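Local coordinates for NikO protein (Streptomyces tendae, PDB 4FQD) that transfers an enolpyruvyl group in nikkomycin biosynthesis and belongs to the MurA branch of the EPSP synthase family, at residues I68-A71 against H75-Y78; V87-W92 against V116-V121. The protein carries 4 engineered substitutions. All coordinates share one frame; numbering follows the deposited sequence.

Contact 1: residues I68-A71 against H75-Y78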
loop_
_atom_site.group_PDB
_atom_site.type_symbol
_atom_site.label_atom_id
_atom_site.label_comp_id
_atom_site.label_asym_id
_atom_site.label_seq_id
_atom_site.Cartn_x
_atom_site.Cartn_y
_atom_site.Cartn_z
ATOM N N ILE A 68 -24.460 17.991 -27.191
ATOM C CA ILE A 68 -25.087 16.686 -27.382
ATOM C C ILE A 68 -26.590 16.755 -27.115
ATOM O O ILE A 68 -27.391 16.199 -27.869
ATOM C CB ILE A 68 -24.442 15.610 -26.479
ATOM C CG1 ILE A 68 -23.020 15.298 -26.954
ATOM C CG2 ILE A 68 -25.278 14.339 -26.468
ATOM C CD1 ILE A 68 -22.296 14.284 -26.092
ATOM N N PHE A 69 -26.964 17.450 -26.045
ATOM C CA PHE A 69 -28.369 17.624 -25.691
ATOM C C PHE A 69 -29.153 18.331 -26.795
ATOM O O PHE A 69 -30.194 17.846 -27.237
ATOM C CB PHE A 69 -28.497 18.400 -24.378
ATOM C CG PHE A 69 -28.626 17.525 -23.165
ATOM C CD1 PHE A 69 -27.620 16.637 -22.822
ATOM C CD2 PHE A 69 -29.752 17.598 -22.361
ATOM C CE1 PHE A 69 -27.739 15.831 -21.705
ATOM C CE2 PHE A 69 -29.876 16.796 -21.241
ATOM C CZ PHE A 69 -28.867 15.911 -20.912
ATOM N N ARG A 70 -28.643 19.474 -27.242
ATOM C CA ARG A 70 -29.311 20.257 -28.277
ATOM C C ARG A 70 -29.346 19.528 -29.618
ATOM O O ARG A 70 -30.285 19.692 -30.397
ATOM C CB ARG A 70 -28.641 21.624 -28.436
ATOM C CG ARG A 70 -28.789 22.533 -27.227
ATOM C CD ARG A 70 -28.203 23.910 -27.499
ATOM N NE ARG A 70 -26.775 23.849 -27.796
ATOM C CZ ARG A 70 -25.816 23.988 -26.887
ATOM N NH1 ARG A 70 -26.133 24.200 -25.615
ATOM N NH2 ARG A 70 -24.542 23.917 -27.247
ATOM N N ALA A 71 -28.323 18.720 -29.880
ATOM C CA ALA A 71 -28.246 17.966 -31.127
ATOM C C ALA A 71 -29.295 16.860 -31.170
ATOM O O ALA A 71 -29.682 16.401 -32.246
ATOM C CB ALA A 71 -26.851 17.385 -31.313
ATOM N N HIS A 75 -32.829 20.173 -24.481
ATOM C CA HIS A 75 -32.466 21.519 -24.057
ATOM C C HIS A 75 -31.191 21.534 -23.217
ATOM O O HIS A 75 -30.982 20.655 -22.380
ATOM C CB HIS A 75 -33.616 22.153 -23.272
ATOM C CG HIS A 75 -33.277 23.483 -22.670
ATOM N ND1 HIS A 75 -32.684 23.610 -21.433
ATOM C CD2 HIS A 75 -33.450 24.741 -23.136
ATOM C CE1 HIS A 75 -32.504 24.890 -21.163
ATOM N NE2 HIS A 75 -32.961 25.599 -22.180
ATOM N N ALA A 76 -30.350 22.539 -23.446
ATOM C CA ALA A 76 -29.127 22.728 -22.672
ATOM C C ALA A 76 -28.595 24.148 -22.832
ATOM O O ALA A 76 -28.366 24.611 -23.948
ATOM C CB ALA A 76 -28.068 21.721 -23.089
ATOM N N HIS A 77 -28.397 24.834 -21.711
ATOM C CA HIS A 77 -27.868 26.192 -21.733
ATOM C C HIS A 77 -26.951 26.464 -20.548
ATOM O O HIS A 77 -27.355 26.327 -19.394
ATOM C CB HIS A 77 -29.004 27.215 -21.752
ATOM C CG HIS A 77 -28.539 28.633 -21.638
ATOM N ND1 HIS A 77 -28.663 29.365 -20.478
ATOM C CD2 HIS A 77 -27.940 29.451 -22.537
ATOM C CE1 HIS A 77 -28.166 30.576 -20.667
ATOM N NE2 HIS A 77 -27.721 30.651 -21.908
ATOM N N TYR A 78 -25.715 26.855 -20.842
ATOM C CA TYR A 78 -24.750 27.171 -19.798
ATOM C C TYR A 78 -24.590 28.677 -19.623
ATOM O O TYR A 78 -24.214 29.385 -20.555
ATOM C CB TYR A 78 -23.394 26.528 -20.099
ATOM C CG TYR A 78 -22.350 26.784 -19.034
ATOM C CD1 TYR A 78 -22.464 26.214 -17.773
ATOM C CD2 TYR A 78 -21.250 27.592 -19.292
ATOM C CE1 TYR A 78 -21.512 26.443 -16.795
ATOM C CE2 TYR A 78 -20.292 27.826 -18.320
ATOM C CZ TYR A 78 -20.427 27.249 -17.075
ATOM O OH TYR A 78 -19.477 27.480 -16.106
#
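Arg70 turns its CG beside the backbone N and bends again at chi3 (-61°), a course that brings NH1 over the backbone of Ala76, while Phe69 sits away from a staggered position (chi1 -95°) with its ring against the carbonyl of His75. Arg70 NH1 makes the hydrogen bond across the contact, to Ala76 O at 2.8 Å, with an N-H...O angle of 148°. The oxygen lies almost exactly in the guanidinium plane, at its edge, but the nitrogen stands well above the carbonyl plane of Ala76. Farther back on the same side chain, Arg70 CD is 3.6 Å from Ala76 O, so the aliphatic part of the arginine lies against the same carbonyl oxygen. Phe69 supplies the apolar part: its CB meets the methyl CB of Ala76 at 3.6 Å. Separately, the ring atom Phe69 CD2 comes obliquely to 3.3 Å from His75 O. His75 points its CB away from the helix and touches it through this carbonyl, whereas Ala76 points its CB toward it. Val87 of strand 84-88 touches both Phe69 and Ala76 and continues the buried layer. This is the end of helix 60-71 packed on strand 75-79, an outermost strand of its mixed sheet and reached through a three-residue loop, within the inverse beta/alpha barrel fold of the enolpyruvyl transferases.

Contact 2: residues V87-W92 against V116-V121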
loop_
_atom_site.group_PDB
_atom_site.type_symbol
_atom_site.label_atom_id
_atom_site.label_comp_id
_atom_site.label_asym_id
_atom_site.label_seq_id
_atom_site.Cartn_x
_atom_site.Cartn_y
_atom_site.Cartn_z
ATOM N N VAL A 87 -30.298 21.802 -18.073
ATOM C CA VAL A 87 -30.602 20.825 -19.111
ATOM C C VAL A 87 -32.021 20.286 -18.961
ATOM O O VAL A 87 -32.606 20.345 -17.879
ATOM C CB VAL A 87 -29.614 19.643 -19.079
ATOM C CG1 VAL A 87 -28.204 20.115 -19.408
ATOM C CG2 VAL A 87 -29.654 18.959 -17.721
ATOM N N ASP A 88 -32.570 19.765 -20.054
ATOM C CA ASP A 88 -33.905 19.179 -20.044
ATOM C C ASP A 88 -34.027 18.164 -21.177
ATOM O O ASP A 88 -33.958 18.521 -22.353
ATOM C CB ASP A 88 -34.974 20.264 -20.191
ATOM C CG ASP A 88 -36.355 19.789 -19.768
ATOM O OD1 ASP A 88 -36.567 18.561 -19.677
ATOM O OD2 ASP A 88 -37.230 20.646 -19.525
ATOM N N ALA A 89 -34.212 16.899 -20.814
ATOM C CA ALA A 89 -34.267 15.824 -21.798
ATOM C C ALA A 89 -35.700 15.438 -22.152
ATOM O O ALA A 89 -35.949 14.332 -22.630
ATOM C CB ALA A 89 -33.501 14.609 -21.294
ATOM N N SER A 90 -36.636 16.353 -21.922
ATOM C CA SER A 90 -38.046 16.093 -22.198
ATOM C C SER A 90 -38.304 15.839 -23.681
ATOM O O SER A 90 -38.964 14.866 -24.045
ATOM C CB SER A 90 -38.910 17.261 -21.717
ATOM O OG SER A 90 -38.722 17.502 -20.335
ATOM N N ALA A 91 -37.776 16.715 -24.530
ATOM C CA ALA A 91 -38.014 16.628 -25.968
ATOM C C ALA A 91 -36.929 15.839 -26.694
ATOM O O ALA A 91 -36.739 15.998 -27.900
ATOM C CB ALA A 91 -38.149 18.021 -26.565
ATOM N N TRP A 92 -36.221 14.992 -25.954
ATOM C CA TRP A 92 -35.179 14.150 -26.530
ATOM C C TRP A 92 -35.801 13.150 -27.503
ATOM O O TRP A 92 -36.542 12.257 -27.093
ATOM C CB TRP A 92 -34.435 13.404 -25.420
ATOM C CG TRP A 92 -33.096 12.866 -25.826
ATOM C CD1 TRP A 92 -32.837 11.975 -26.827
ATOM C CD2 TRP A 92 -31.831 13.169 -25.222
ATOM N NE1 TRP A 92 -31.490 11.715 -26.892
ATOM C CE2 TRP A 92 -30.851 12.434 -25.917
ATOM C CE3 TRP A 92 -31.434 13.995 -24.166
ATOM C CZ2 TRP A 92 -29.497 12.499 -25.589
ATOM C CZ3 TRP A 92 -30.089 14.058 -23.842
ATOM C CH2 TRP A 92 -29.138 13.314 -24.551
ATOM N N VAL A 116 -30.794 3.881 -24.588
ATOM C CA VAL A 116 -31.325 2.537 -24.785
ATOM C C VAL A 116 -32.710 2.375 -24.156
ATOM O O VAL A 116 -33.488 1.513 -24.560
ATOM C CB VAL A 116 -30.357 1.456 -24.240
ATOM C CG1 VAL A 116 -30.503 1.309 -22.734
ATOM C CG2 VAL A 116 -30.600 0.125 -24.928
ATOM N N SER A 117 -33.019 3.219 -23.178
ATOM C CA SER A 117 -34.288 3.126 -22.469
ATOM C C SER A 117 -35.355 3.989 -23.127
ATOM O O SER A 117 -36.550 3.746 -22.966
ATOM C CB SER A 117 -34.112 3.538 -21.007
ATOM O OG SER A 117 -35.354 3.549 -20.329
ATOM N N ARG A 118 -34.915 4.997 -23.872
ATOM C CA ARG A 118 -35.833 5.936 -24.501
ATOM C C ARG A 118 -36.155 5.537 -25.937
ATOM O O ARG A 118 -37.278 5.726 -26.405
ATOM C CB ARG A 118 -35.244 7.347 -24.477
ATOM C CG ARG A 118 -36.283 8.448 -24.454
ATOM C CD ARG A 118 -35.639 9.823 -24.448
ATOM N NE ARG A 118 -36.495 10.807 -23.794
ATOM C CZ ARG A 118 -36.253 11.324 -22.594
ATOM N NH1 ARG A 118 -37.087 12.211 -22.070
ATOM N NH2 ARG A 118 -35.169 10.965 -21.923
ATOM N N ASN A 119 -35.168 4.984 -26.632
ATOM C CA ASN A 119 -35.325 4.650 -28.042
ATOM C C ASN A 119 -35.286 3.150 -28.311
ATOM O O ASN A 119 -35.675 2.694 -29.385
ATOM C CB ASN A 119 -34.256 5.359 -28.876
ATOM C CG ASN A 119 -34.224 6.856 -28.631
ATOM O OD1 ASN A 119 -35.221 7.452 -28.227
ATOM N ND2 ASN A 119 -33.075 7.471 -28.878
ATOM N N GLY A 120 -34.809 2.386 -27.334
ATOM C CA GLY A 120 -34.685 0.949 -27.491
ATOM C C GLY A 120 -33.396 0.568 -28.194
ATOM O O GLY A 120 -32.968 -0.586 -28.149
ATOM N N VAL A 121 -32.776 1.547 -28.846
ATOM C CA VAL A 121 -31.526 1.330 -29.560
ATOM C C VAL A 121 -30.516 2.426 -29.247
ATOM O O VAL A 121 -30.887 3.547 -28.897
ATOM C CB VAL A 121 -31.744 1.266 -31.086
ATOM C CG1 VAL A 121 -32.331 -0.077 -31.488
ATOM C CG2 VAL A 121 -32.636 2.407 -31.543
#
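Arg118 spans this contact alone, running from the end of helix 112-118 to the backbone and side chains of Ala89 and Trp92. Its chain is extended from CG to NE, with CG anti to the backbone N (chi1 -152°), a shape that carries the guanidinium to the 87-92 loop. Packing comes first. Trp92 CB lies over one face of the guanidinium, offset toward its rim, 3.7 Å from Arg118 NE. The indole and guanidinium planes are 26° apart although the two side chains cross at about a right angle, and Arg118 CD comes to the ring obliquely, 4.2 Å from Trp92 CG. Ala89 CB adds a looser touch, 4.1 Å from Arg118 NH2.

The polar approaches are less orderly. Ala89 O sits over a guanidinium face, poorly angled for Arg118 NH1, and their modelled closeness is doubtful. Arg118 NE lies 3.6 Å from Trp92 O without forming a hydrogen bond to it; NH1 is hydrogen-bonded to Ala47 O. With an alanine in place of Arg118, Ala47 O is likely to lose this donor and the packing on Trp92 CB would probably slacken.

Bonds inside 87-92 shape the receiving loop. Asp88 OD1 accepts from Ser90 N at 3.1 Å, met from above the carboxylate plane, and Trp92 N makes a weak 3.4 Å bond to Ala89 O. On the helix side, Gly120 leaves helical geometry with phi 84°, where a CB would be jammed against the carbonyl O of Asn119. The contact thus sets a helix end against an Asx turn overlapping a type I beta turn, at the end of strand 84-88.

Contact 1 and contact 2, their centres about 13 Å apart, meet through neighbouring antiparallel strands of one sheet, 75-79 and 84-88. A probable hydrogen bond of 2.9 Å joins His75 N to Asp88 O. The aromatic rings make the second junction: Phe69 and Trp92 stack edge-to-face, with Phe69 CE1 3.6 Å from Trp92 CZ3. Phe69 CE2 also packs on Val87 CB at 3.6 Å. Trp92 therefore connects the helix 60-71 side of the sheet with Arg118 at the end of helix 112-118. The centres of contacts 1 and 2 lie about 22 and 25 Å from the centre of the chain, and both are consistent with structural packing.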